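Local structure of Plm1 (4HXY) at residues A178-W184 / M395-S401; L319-G325 / N339-L345; V357-G362 / G405-A410. The protein probably uses NADPH to reduce the keto group of the growing polyketide in the first module of phoslactomycin biosynthesis. One frame throughout, in Å; residues are numbered along the deposited sequence. Where two conformers were deposited one is given.

Contacts 2 and 3 both touch NADPH, and contact 1 packs behind them. With centres about 8 Å apart, the first two share the central sheet, where strand 316-322 lies beside strand 357-361. A polar link joins them, Asp343 OD1 lying 2.7 Å from Ser358 OG, a probable hydrogen bond. Contact 1 lies further out, its centre about 12 Å from that of contact 3 and about 19 Å from that of contact 2. Its helix 388-400 packs on the sheet, with Ala398 CB 3.6 Å from Val359 CG2 and Met395 SD 3.8 Å from Phe320 CZ. The Met395 side chain remains about 10 Å from NADPH, so contact 1 backs the site without lining it.

Contact 1 (A178-W184 / M395-S401); sequences APQTGTW and MEQAIMS
Trp184 lays one face of its indole on Ile399, fastening the loop 178-184 to helix 388-400. The loop joins strand 167-175 to strand 189-193, which probably makes it the link from the structural subdomain to the Rossmann-type catalytic subdomain of a modular ketoreductase. The tight part is apolar. Ile399 CD1 stands 3.7 Å from the centroid of the Trp184 six-membered ring and only 10° off its normal, a CH-pi contact. The branched isoleucine also sends CG2 to within 3.5 Å of Trp184 NE1. Two flexible methionines make Met-aromatic contacts with the ring: Met400 SD lies at its edge, 3.9 Å from Trp184 CD1, and Met395 CE approaches obliquely, 3.6 Å from Trp184 CZ3. A leucine in place of Trp184 would probably leave Ile399 without its flat partner, the two methionine ends freer to turn, and Asp316 without its weak bond from NE1.

The other side is looser and watered. Glu396, its CG anti to the backbone N (chi1 165°) and the chain extended beyond it, receives Trp184 N on OE2 at 3.0 Å, the N-H arriving from above the carboxylate plane, 56° out of it. Its OE1 is bonded to Gln393 and takes a hydrogen bond from a water that also donates to Thr181 OG1. That hydroxyl spends its own proton on Gly182 O, 2.8 Å from OG1, meeting a lone pair in the carbonyl plane.

Contact 2 (L319-G325 / N339-L345); sequences LFSSISG and NACLDAL. With NDP (NADPH dihydro-nicotinamide-adenine-dinucleotide phosphate), chain C.
Strand 319-322 and helix 339-345, joined through Leu319 and Leu342, run at 135° with their axes 7.5 Å apart at closest approach, and just past the strand the Gly325 and Ala340 CA atoms come within 4.5 Å. Glycine suits that spot because a CB would clash with Asn339 CB and Ala340 N. Leu319 CD1 touches two leucine methyls, 4.1 Å from Leu342 CD2 and equally far from Leu345 CD2. Leu342 turns its other methyl, CD1, to the backbone, 3.4 Å from Phe320 O. This strand and helix belong to the Rossmann fold of short-chain dehydrogenase/reductases, and the strand end borders the cofactor: Ser321 O is 3.1 Å from C6N of NADPH. Asn339 presses its amide against Ser322 CB; its OD1 accepts from Lys300, which also bonds NADPH, so the asparagine probably helps position that lysine. Ser321, with OG anti to the backbone N (chi1 -174°), brings this hydroxyl 3.0 Å from Asp343 OD1, and one water donates to Ser321 OG, Ser322 O and Asp343 OD2. Ser322 OG accepts from Ser324 N at 2.9 Å, capping the turn into the next helix. Asp343 OD1 also bonds Ser358, and OD2 meets a second water that donates to Gly325 O.

Contact 3 (V357-G362 / G405-A410); sequences VSVAWG and GDPVVA. With NDP (NADPH dihydro-nicotinamide-adenine-dinucleotide phosphate), chain C.
Val359 and Val409 meet through their methyls, CG1 of the first lying 3.9 Å from CG2 of the second, at the centre of an apolar patch. Val359 CG1 also sits over the middle of the Trp361 ring, 3.4 Å above its plane. With chi1 at 178°, Val409 places CG1 anti to its backbone N and alongside the indole, 3.8 Å from Trp361 CZ3; the two side chains point the same way. Pro407 extends the patch, its CG 4.1 Å from Val359 CG2. Ala394, Met395 and Ala398 of helix 388-400 pack on this face, where branched valines and a broad indole make a continuous apolar surface. On the reverse face, the small Ala360 CB faces the branched Val408, whose CG2 lies 4.1 Å from it.

Strands 357-361 and 408-410 are parallel neighbours, twisted by 33°, and form the last pair of the seven-stranded parallel sheet characteristic of short-chain dehydrogenase/reductases. Ala360 is bonded through both its N and its O: the N donates to Pro407 O at 2.9 Å, and the O accepts from Val409 N. Gly362 N then donates to Val409 O. A side chain on Gly362 would run into Ala410 CB; its bare backbone brings O to 3.3 Å from C4N of NADPH, the nicotinamide carbon that carries the hydride.

At the far, polar edge the backbone pairing gives way. Proline has no N-H for Ser358 O and turns its CD toward that oxygen instead. Asp406 replaces a backbone acceptor with its side chain: OD1 takes Ser358 N at 3.1 Å, the donor lying 59° out of the carboxylate plane. The same OD1 forms a salt bridge with Arg350.

Contact 1 (A178-W184 / M395-S401)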
loop_
_atom_site.group_PDB
_atom_site.type_symbol
_atom_site.label_atom_id
_atom_site.label_comp_id
_atom_site.label_asym_id
_atom_site.label_seq_id
_atom_site.Cartn_x
_atom_site.Cartn_y
_atom_site.Cartn_z
ATOM N N ALA A 178 -16.266 12.130 -4.818
ATOM C CA ALA A 178 -16.285 10.977 -5.763
ATOM C C ALA A 178 -16.352 11.502 -7.192
ATOM O O ALA A 178 -17.180 12.360 -7.501
ATOM C CB ALA A 178 -17.457 10.075 -5.476
ATOM N N PRO A 179 -15.476 10.997 -8.079
ATOM C CA PRO A 179 -15.489 11.383 -9.473
ATOM C C PRO A 179 -16.855 11.126 -10.134
ATOM O O PRO A 179 -17.514 10.153 -9.835
ATOM C CB PRO A 179 -14.408 10.475 -10.095
ATOM C CG PRO A 179 -13.511 10.167 -8.964
ATOM C CD PRO A 179 -14.408 10.017 -7.801
ATOM N N GLN A 180 -17.261 12.026 -11.015
ATOM C CA GLN A 180 -18.493 11.860 -11.785
ATOM C C GLN A 180 -18.086 11.782 -13.251
ATOM O O GLN A 180 -17.756 12.789 -13.858
ATOM C CB GLN A 180 -19.454 13.015 -11.501
ATOM C CG GLN A 180 -19.930 13.045 -10.050
ATOM C CD GLN A 180 -20.845 14.209 -9.728
ATOM O OE1 GLN A 180 -21.162 14.451 -8.558
ATOM N NE2 GLN A 180 -21.302 14.918 -10.762
ATOM N N THR A 181 -18.119 10.573 -13.806
ATOM C CA THR A 181 -17.425 10.238 -15.059
ATOM C C THR A 181 -18.306 9.564 -16.094
ATOM O O THR A 181 -19.436 9.168 -15.805
ATOM C CB THR A 181 -16.248 9.243 -14.802
ATOM O OG1 THR A 181 -16.762 7.920 -14.548
ATOM C CG2 THR A 181 -15.360 9.698 -13.639
ATOM N N GLY A 182 -17.729 9.412 -17.286
ATOM C CA GLY A 182 -18.286 8.555 -18.321
ATOM C C GLY A 182 -18.021 7.085 -18.026
ATOM O O GLY A 182 -17.503 6.718 -16.964
ATOM N N THR A 183 -18.398 6.249 -18.985
ATOM C CA THR A 183 -18.337 4.797 -18.868
ATOM C C THR A 183 -16.942 4.273 -19.201
ATOM O O THR A 183 -16.353 4.713 -20.165
ATOM C CB THR A 183 -19.337 4.193 -19.882
ATOM O OG1 THR A 183 -20.658 4.644 -19.544
ATOM C CG2 THR A 183 -19.301 2.674 -19.866
ATOM N N TRP A 184 -16.427 3.323 -18.419
ATOM C CA TRP A 184 -15.154 2.680 -18.723
ATOM C C TRP A 184 -15.345 1.697 -19.878
ATOM O O TRP A 184 -16.150 0.780 -19.768
ATOM C CB TRP A 184 -14.613 1.949 -17.481
ATOM C CG TRP A 184 -13.238 1.394 -17.672
ATOM C CD1 TRP A 184 -12.184 1.985 -18.318
ATOM C CD2 TRP A 184 -12.772 0.130 -17.214
ATOM N NE1 TRP A 184 -11.077 1.149 -18.272
ATOM C CE2 TRP A 184 -11.421 0.017 -17.590
ATOM C CE3 TRP A 184 -13.368 -0.915 -16.505
ATOM C CZ2 TRP A 184 -10.659 -1.117 -17.294
ATOM C CZ3 TRP A 184 -12.602 -2.049 -16.220
ATOM C CH2 TRP A 184 -11.277 -2.127 -16.616
ATOM N N MET A 395 -14.995 1.659 -9.130
ATOM C CA MET A 395 -13.840 1.320 -9.960
ATOM C C MET A 395 -13.815 2.130 -11.259
ATOM O O MET A 395 -12.796 2.705 -11.608
ATOM C CB MET A 395 -13.813 -0.172 -10.273
ATOM C CG MET A 395 -12.613 -0.570 -11.118
ATOM S SD MET A 395 -12.738 -2.270 -11.700
ATOM C CE MET A 395 -14.033 -2.077 -12.935
ATOM N N GLU A 396 -14.942 2.169 -11.953
ATOM C CA GLU A 396 -15.077 2.959 -13.185
ATOM C C GLU A 396 -14.788 4.438 -12.929
ATOM O O GLU A 396 -14.059 5.076 -13.676
ATOM C CB GLU A 396 -16.489 2.775 -13.750
ATOM C CG GLU A 396 -16.901 3.764 -14.791
ATOM C CD GLU A 396 -18.266 3.426 -15.400
ATOM O OE1 GLU A 396 -19.279 4.104 -15.044
ATOM O OE2 GLU A 396 -18.307 2.466 -16.214
ATOM N N GLN A 397 -15.335 4.963 -11.838
ATOM C CA GLN A 397 -15.113 6.354 -11.457
ATOM C C GLN A 397 -13.627 6.648 -11.209
ATOM O O GLN A 397 -13.116 7.678 -11.632
ATOM C CB GLN A 397 -15.931 6.699 -10.214
ATOM C CG GLN A 397 -17.421 6.777 -10.434
ATOM C CD GLN A 397 -18.176 6.955 -9.129
ATOM O OE1 GLN A 397 -18.358 6.013 -8.385
ATOM N NE2 GLN A 397 -18.567 8.193 -8.824
ATOM N N ALA A 398 -12.934 5.723 -10.544
ATOM C CA ALA A 398 -11.521 5.907 -10.262
ATOM C C ALA A 398 -10.679 5.917 -11.532
ATOM O O ALA A 398 -9.741 6.710 -11.682
ATOM C CB ALA A 398 -11.017 4.842 -9.279
ATOM N N ILE A 399 -11.017 5.020 -12.459
ATOM C CA ILE A 399 -10.288 4.880 -13.707
ATOM C C ILE A 399 -10.547 6.075 -14.606
ATOM O O ILE A 399 -9.607 6.594 -15.219
ATOM C CB ILE A 399 -10.664 3.551 -14.441
ATOM C CG1 ILE A 399 -10.249 2.345 -13.611
ATOM C CG2 ILE A 399 -10.030 3.496 -15.866
ATOM C CD1 ILE A 399 -10.821 1.030 -14.087
ATOM N N MET A 400 -11.813 6.503 -14.682
ATOM C CA MET A 400 -12.249 7.492 -15.663
ATOM C C MET A 400 -12.133 8.928 -15.146
ATOM O O MET A 400 -12.484 9.873 -15.855
ATOM C CB MET A 400 -13.687 7.204 -16.097
ATOM C CG MET A 400 -13.850 5.874 -16.882
ATOM S SD MET A 400 -12.872 5.828 -18.389
ATOM C CE MET A 400 -13.766 6.952 -19.472
ATOM N N SER A 401 -11.652 9.079 -13.921
ATOM C CA SER A 401 -11.525 10.391 -13.278
ATOM C C SER A 401 -10.722 11.382 -14.129
ATOM O O SER A 401 -9.677 11.029 -14.660
ATOM C CB SER A 401 -10.851 10.207 -11.911
ATOM O OG SER A 401 -10.718 11.439 -11.225
HETATM O O HOH W 1 -18.813 6.413 -13.544
HETATM O O HOH W 2 -20.840 6.098 -16.452
HETATM O O HOH W 3 -15.208 10.406 -17.963
#

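Contact 2 (L319-G325 / N339-L345)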
loop_
_atom_site.group_PDB
_atom_site.type_symbol
_atom_site.label_atom_id
_atom_site.label_comp_id
_atom_site.label_asym_id
_atom_site.label_seq_id
_atom_site.Cartn_x
_atom_site.Cartn_y
_atom_site.Cartn_z
ATOM N N LEU A 319 -4.366 -0.880 -10.332
ATOM C CA LEU A 319 -3.896 -1.700 -9.199
ATOM C C LEU A 319 -4.962 -1.818 -8.103
ATOM O O LEU A 319 -5.530 -0.825 -7.681
ATOM C CB LEU A 319 -2.611 -1.089 -8.636
ATOM C CG LEU A 319 -1.489 -0.893 -9.663
ATOM C CD1 LEU A 319 -0.268 -0.203 -9.035
ATOM C CD2 LEU A 319 -1.076 -2.197 -10.305
ATOM N N PHE A 320 -5.254 -3.047 -7.672
ATOM C CA PHE A 320 -6.176 -3.265 -6.567
ATOM C C PHE A 320 -5.404 -3.308 -5.258
ATOM O O PHE A 320 -4.749 -4.308 -4.919
ATOM C CB PHE A 320 -6.970 -4.541 -6.787
ATOM C CG PHE A 320 -8.224 -4.352 -7.594
ATOM C CD1 PHE A 320 -8.340 -3.361 -8.552
ATOM C CD2 PHE A 320 -9.320 -5.155 -7.340
ATOM C CE1 PHE A 320 -9.525 -3.178 -9.268
ATOM C CE2 PHE A 320 -10.518 -4.977 -8.040
ATOM C CZ PHE A 320 -10.614 -4.000 -9.018
ATOM N N SER A 321 -5.450 -2.184 -4.552
ATOM C CA SER A 321 -4.836 -2.044 -3.271
ATOM C C SER A 321 -5.879 -2.212 -2.157
ATOM O O SER A 321 -6.982 -2.682 -2.408
ATOM C CB SER A 321 -4.114 -0.690 -3.216
ATOM O OG SER A 321 -3.376 -0.544 -2.025
ATOM N N SER A 322 -5.532 -1.819 -0.944
ATOM C CA SER A 322 -6.363 -2.077 0.236
ATOM C C SER A 322 -6.200 -0.971 1.255
ATOM O O SER A 322 -5.111 -0.386 1.355
ATOM C CB SER A 322 -5.946 -3.382 0.913
ATOM O OG SER A 322 -6.661 -3.567 2.137
ATOM N N ILE A 323 -7.266 -0.726 2.025
ATOM C CA ILE A 323 -7.184 0.097 3.261
ATOM C C ILE A 323 -6.048 -0.356 4.188
ATOM O O ILE A 323 -5.512 0.431 4.953
ATOM C CB ILE A 323 -8.522 0.120 4.011
ATOM C CG1 ILE A 323 -9.048 -1.301 4.256
ATOM C CG2 ILE A 323 -9.519 0.976 3.209
ATOM C CD1 ILE A 323 -10.218 -1.385 5.232
ATOM N N SER A 324 -5.655 -1.617 4.102
ATOM C CA SER A 324 -4.547 -2.118 4.935
ATOM C C SER A 324 -3.280 -1.311 4.730
ATOM O O SER A 324 -2.543 -1.026 5.677
ATOM C CB SER A 324 -4.280 -3.595 4.648
ATOM O OG SER A 324 -3.305 -4.091 5.536
ATOM N N GLY A 325 -3.024 -0.918 3.485
ATOM C CA GLY A 325 -1.839 -0.138 3.177
ATOM C C GLY A 325 -2.022 1.345 3.430
ATOM O O GLY A 325 -1.082 2.136 3.222
ATOM N N ASN A 339 0.519 -3.389 -0.276
ATOM C CA ASN A 339 -0.473 -2.448 -0.756
ATOM C C ASN A 339 0.070 -1.025 -0.796
ATOM O O ASN A 339 -0.195 -0.284 -1.741
ATOM C CB ASN A 339 -1.764 -2.582 0.053
ATOM C CG ASN A 339 -2.555 -3.818 -0.325
ATOM O OD1 ASN A 339 -3.004 -3.934 -1.454
ATOM N ND2 ASN A 339 -2.737 -4.741 0.622
ATOM N N ALA A 340 0.870 -0.652 0.199
ATOM C CA ALA A 340 1.504 0.663 0.203
ATOM C C ALA A 340 2.447 0.788 -1.002
ATOM O O ALA A 340 2.576 1.862 -1.596
ATOM C CB ALA A 340 2.283 0.894 1.519
ATOM N N CYS A 341 3.127 -0.298 -1.337
ATOM C CA CYS A 341 3.968 -0.322 -2.535
ATOM C C CYS A 341 3.168 -0.052 -3.802
ATOM O O CYS A 341 3.631 0.684 -4.685
ATOM C CB CYS A 341 4.707 -1.642 -2.654
ATOM S SG CYS A 341 6.033 -1.898 -1.435
ATOM N N LEU A 342 1.987 -0.654 -3.910
ATOM C CA LEU A 342 1.142 -0.446 -5.102
ATOM C C LEU A 342 0.797 1.020 -5.263
ATOM O O LEU A 342 0.868 1.573 -6.351
ATOM C CB LEU A 342 -0.154 -1.243 -5.014
ATOM C CG LEU A 342 -0.076 -2.748 -5.138
ATOM C CD1 LEU A 342 -1.499 -3.332 -5.106
ATOM C CD2 LEU A 342 0.685 -3.156 -6.413
ATOM N N ASP A 343 0.429 1.675 -4.165
ATOM C CA ASP A 343 0.022 3.070 -4.254
ATOM C C ASP A 343 1.197 3.893 -4.758
ATOM O O ASP A 343 1.018 4.794 -5.574
ATOM C CB ASP A 343 -0.465 3.577 -2.887
ATOM C CG ASP A 343 -1.638 2.763 -2.337
ATOM O OD1 ASP A 343 -2.290 2.018 -3.114
ATOM O OD2 ASP A 343 -1.939 2.870 -1.111
ATOM N N ALA A 344 2.410 3.560 -4.301
ATOM C CA ALA A 344 3.603 4.297 -4.739
ATOM C C ALA A 344 3.929 4.042 -6.196
ATOM O O ALA A 344 4.344 4.956 -6.887
ATOM C CB ALA A 344 4.817 3.980 -3.882
ATOM N N LEU A 345 3.738 2.804 -6.650
ATOM C CA LEU A 345 4.001 2.466 -8.041
ATOM C C LEU A 345 3.063 3.262 -8.954
ATOM O O LEU A 345 3.509 3.751 -9.988
ATOM C CB LEU A 345 3.826 0.978 -8.289
ATOM C CG LEU A 345 3.996 0.530 -9.727
ATOM C CD1 LEU A 345 5.374 0.888 -10.270
ATOM C CD2 LEU A 345 3.707 -0.970 -9.796
HETATM P PA NDP C . -8.697 -14.026 -4.266
HETATM O O1A NDP C . -10.045 -14.574 -4.592
HETATM O O2A NDP C . -7.782 -14.847 -3.408
HETATM O O5B NDP C . -7.933 -13.679 -5.624
HETATM C C5B NDP C . -6.526 -13.556 -5.638
HETATM C C4B NDP C . -6.026 -14.062 -6.960
HETATM O O4B NDP C . -4.624 -13.909 -7.045
HETATM C C3B NDP C . -6.286 -15.535 -7.169
HETATM O O3B NDP C . -6.879 -15.689 -8.473
HETATM C C2B NDP C . -4.925 -16.192 -7.120
HETATM O O2B NDP C . -5.034 -17.323 -7.960
HETATM C C1B NDP C . -4.061 -15.053 -7.652
HETATM N N9A NDP C . -2.631 -15.141 -7.385
HETATM C C8A NDP C . -1.992 -15.222 -6.167
HETATM N N7A NDP C . -0.661 -15.308 -6.377
HETATM C C5A NDP C . -0.435 -15.255 -7.729
HETATM C C6A NDP C . 0.707 -15.285 -8.513
HETATM N N6A NDP C . 1.943 -15.379 -8.033
HETATM N N1A NDP C . 0.556 -15.228 -9.887
HETATM C C2A NDP C . -0.702 -15.104 -10.465
HETATM N N3A NDP C . -1.840 -15.079 -9.701
HETATM C C4A NDP C . -1.685 -15.146 -8.352
HETATM O O3 NDP C . -8.817 -12.590 -3.547
HETATM P PN NDP C . -9.788 -11.389 -3.903
HETATM O O1N NDP C . -10.551 -11.089 -2.670
HETATM O O2N NDP C . -10.524 -11.563 -5.170
HETATM O O5D NDP C . -8.791 -10.143 -3.994
HETATM C C5D NDP C . -8.091 -9.840 -5.172
HETATM C C4D NDP C . -7.277 -8.580 -4.932
HETATM O O4D NDP C . -8.081 -7.570 -4.349
HETATM C C3D NDP C . -6.133 -8.816 -3.974
HETATM O O3D NDP C . -4.969 -8.250 -4.496
HETATM C C2D NDP C . -6.530 -8.090 -2.705
HETATM O O2D NDP C . -5.424 -7.631 -1.956
HETATM C C1D NDP C . -7.429 -6.994 -3.236
HETATM N N1N NDP C . -8.438 -6.583 -2.250
HETATM C C2N NDP C . -9.483 -7.405 -1.935
HETATM C C3N NDP C . -10.365 -7.116 -0.892
HETATM C C7N NDP C . -11.539 -7.969 -0.603
HETATM O O7N NDP C . -12.443 -7.455 0.299
HETATM N N7N NDP C . -11.748 -9.176 -1.106
HETATM C C4N NDP C . -10.352 -5.721 -0.328
HETATM C C5N NDP C . -9.179 -4.899 -0.748
HETATM C C6N NDP C . -8.290 -5.346 -1.698
HETATM P P2B NDP C . -3.967 -18.515 -7.973
HETATM O O1X NDP C . -4.584 -19.558 -8.876
HETATM O O2X NDP C . -3.738 -19.056 -6.555
HETATM O O3X NDP C . -2.668 -18.031 -8.473
HETATM O O HOH W 4 -2.728 0.906 0.273
HETATM O O HOH W 5 -0.392 3.705 0.899
#

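Contact 3 (V357-G362 / G405-A410)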
loop_
_atom_site.group_PDB
_atom_site.type_symbol
_atom_site.label_atom_id
_atom_site.label_comp_id
_atom_site.label_asym_id
_atom_site.label_seq_id
_atom_site.Cartn_x
_atom_site.Cartn_y
_atom_site.Cartn_z
ATOM N N VAL A 357 -3.737 3.990 -11.885
ATOM C CA VAL A 357 -4.473 4.247 -10.662
ATOM C C VAL A 357 -4.374 3.055 -9.723
ATOM O O VAL A 357 -4.445 1.907 -10.165
ATOM C CB VAL A 357 -5.933 4.601 -10.914
ATOM C CG1 VAL A 357 -6.708 3.450 -11.644
ATOM C CG2 VAL A 357 -6.615 5.060 -9.566
ATOM N N SER A 358 -4.211 3.355 -8.435
ATOM C CA SER A 358 -4.264 2.346 -7.391
ATOM C C SER A 358 -5.457 2.645 -6.523
ATOM O O SER A 358 -5.520 3.714 -5.906
ATOM C CB SER A 358 -2.996 2.367 -6.556
ATOM O OG SER A 358 -2.999 1.322 -5.588
ATOM N N VAL A 359 -6.418 1.736 -6.472
ATOM C CA VAL A 359 -7.595 1.963 -5.625
ATOM C C VAL A 359 -7.396 1.164 -4.349
ATOM O O VAL A 359 -7.272 -0.062 -4.408
ATOM C CB VAL A 359 -8.910 1.514 -6.299
ATOM C CG1 VAL A 359 -10.100 1.762 -5.389
ATOM C CG2 VAL A 359 -9.143 2.265 -7.621
ATOM N N ALA A 360 -7.388 1.866 -3.212
ATOM C CA ALA A 360 -7.240 1.224 -1.899
ATOM C C ALA A 360 -8.642 0.870 -1.408
ATOM O O ALA A 360 -9.349 1.681 -0.823
ATOM C CB ALA A 360 -6.507 2.143 -0.954
ATOM N N TRP A 361 -9.061 -0.348 -1.711
ATOM C CA TRP A 361 -10.376 -0.826 -1.349
ATOM C C TRP A 361 -10.539 -1.221 0.135
ATOM O O TRP A 361 -9.678 -1.895 0.737
ATOM C CB TRP A 361 -10.676 -2.084 -2.142
ATOM C CG TRP A 361 -10.677 -1.912 -3.617
ATOM C CD1 TRP A 361 -9.771 -2.409 -4.503
ATOM C CD2 TRP A 361 -11.701 -1.299 -4.390
ATOM N NE1 TRP A 361 -10.142 -2.096 -5.777
ATOM C CE2 TRP A 361 -11.328 -1.413 -5.735
ATOM C CE3 TRP A 361 -12.864 -0.628 -4.070
ATOM C CZ2 TRP A 361 -12.103 -0.886 -6.771
ATOM C CZ3 TRP A 361 -13.649 -0.129 -5.081
ATOM C CH2 TRP A 361 -13.256 -0.243 -6.423
ATOM N N GLY A 362 -11.685 -0.851 0.685
ATOM C CA GLY A 362 -12.239 -1.594 1.809
ATOM C C GLY A 362 -12.731 -2.965 1.398
ATOM O O GLY A 362 -12.622 -3.365 0.241
ATOM N N GLY A 405 -5.232 10.682 -9.175
ATOM C CA GLY A 405 -5.259 10.582 -7.732
ATOM C C GLY A 405 -5.093 9.140 -7.339
ATOM O O GLY A 405 -5.072 8.275 -8.184
ATOM N N ASP A 406 -4.973 8.866 -6.057
ATOM C CA ASP A 406 -5.080 7.481 -5.659
ATOM C C ASP A 406 -6.147 7.487 -4.565
ATOM O O ASP A 406 -5.934 7.915 -3.457
ATOM C CB ASP A 406 -3.775 6.858 -5.202
ATOM C CG ASP A 406 -2.915 6.307 -6.362
ATOM O OD1 ASP A 406 -3.379 6.159 -7.537
ATOM O OD2 ASP A 406 -1.741 6.014 -6.046
ATOM N N PRO A 407 -7.308 6.989 -4.921
ATOM C CA PRO A 407 -8.449 6.971 -4.028
ATOM C C PRO A 407 -8.492 5.795 -3.070
ATOM O O PRO A 407 -8.012 4.730 -3.363
ATOM C CB PRO A 407 -9.616 6.881 -5.005
ATOM C CG PRO A 407 -9.066 6.039 -6.082
ATOM C CD PRO A 407 -7.664 6.490 -6.258
ATOM N N VAL A 408 -9.097 6.056 -1.923
ATOM C CA VAL A 408 -9.425 5.041 -0.926
ATOM C C VAL A 408 -10.949 4.941 -0.975
ATOM O O VAL A 408 -11.627 5.961 -0.828
ATOM C CB VAL A 408 -8.964 5.484 0.480
ATOM C CG1 VAL A 408 -9.182 4.361 1.508
ATOM C CG2 VAL A 408 -7.496 5.886 0.465
ATOM N N VAL A 409 -11.476 3.740 -1.211
ATOM C CA VAL A 409 -12.923 3.530 -1.405
ATOM C C VAL A 409 -13.415 2.445 -0.464
ATOM O O VAL A 409 -13.023 1.285 -0.582
ATOM C CB VAL A 409 -13.226 3.148 -2.864
ATOM C CG1 VAL A 409 -14.732 2.869 -3.053
ATOM C CG2 VAL A 409 -12.724 4.245 -3.834
ATOM N N ALA A 410 -14.256 2.826 0.501
ATOM C CA ALA A 410 -14.669 1.904 1.566
ATOM C C ALA A 410 -15.966 2.392 2.193
ATOM O O ALA A 410 -16.248 3.586 2.158
ATOM C CB ALA A 410 -13.561 1.794 2.641
HETATM P PA NDP C . -8.697 -14.026 -4.266
HETATM O O1A NDP C . -10.045 -14.574 -4.592
HETATM O O2A NDP C . -7.782 -14.847 -3.408
HETATM O O5B NDP C . -7.933 -13.679 -5.624
HETATM C C5B NDP C . -6.526 -13.556 -5.638
HETATM C C4B NDP C . -6.026 -14.062 -6.960
HETATM O O4B NDP C . -4.624 -13.909 -7.045
HETATM C C3B NDP C . -6.286 -15.535 -7.169
HETATM O O3B NDP C . -6.879 -15.689 -8.473
HETATM C C2B NDP C . -4.925 -16.192 -7.120
HETATM O O2B NDP C . -5.034 -17.323 -7.960
HETATM C C1B NDP C . -4.061 -15.053 -7.652
HETATM N N9A NDP C . -2.631 -15.141 -7.385
HETATM C C8A NDP C . -1.992 -15.222 -6.167
HETATM N N7A NDP C . -0.661 -15.308 -6.377
HETATM C C5A NDP C . -0.435 -15.255 -7.729
HETATM C C6A NDP C . 0.707 -15.285 -8.513
HETATM N N6A NDP C . 1.943 -15.379 -8.033
HETATM N N1A NDP C . 0.556 -15.228 -9.887
HETATM C C2A NDP C . -0.702 -15.104 -10.465
HETATM N N3A NDP C . -1.840 -15.079 -9.701
HETATM C C4A NDP C . -1.685 -15.146 -8.352
HETATM O O3 NDP C . -8.817 -12.590 -3.547
HETATM P PN NDP C . -9.788 -11.389 -3.903
HETATM O O1N NDP C . -10.551 -11.089 -2.670
HETATM O O2N NDP C . -10.524 -11.563 -5.170
HETATM O O5D NDP C . -8.791 -10.143 -3.994
HETATM C C5D NDP C . -8.091 -9.840 -5.172
HETATM C C4D NDP C . -7.277 -8.580 -4.932
HETATM O O4D NDP C . -8.081 -7.570 -4.349
HETATM C C3D NDP C . -6.133 -8.816 -3.974
HETATM O O3D NDP C . -4.969 -8.250 -4.496
HETATM C C2D NDP C . -6.530 -8.090 -2.705
HETATM O O2D NDP C . -5.424 -7.631 -1.956
HETATM C C1D NDP C . -7.429 -6.994 -3.236
HETATM N N1N NDP C . -8.438 -6.583 -2.250
HETATM C C2N NDP C . -9.483 -7.405 -1.935
HETATM C C3N NDP C . -10.365 -7.116 -0.892
HETATM C C7N NDP C . -11.539 -7.969 -0.603
HETATM O O7N NDP C . -12.443 -7.455 0.299
HETATM N N7N NDP C . -11.748 -9.176 -1.106
HETATM C C4N NDP C . -10.352 -5.721 -0.328
HETATM C C5N NDP C . -9.179 -4.899 -0.748
HETATM C C6N NDP C . -8.290 -5.346 -1.698
HETATM P P2B NDP C . -3.967 -18.515 -7.973
HETATM O O1X NDP C . -4.584 -19.558 -8.876
HETATM O O2X NDP C . -3.738 -19.056 -6.555
HETATM O O3X NDP C . -2.668 -18.031 -8.473
#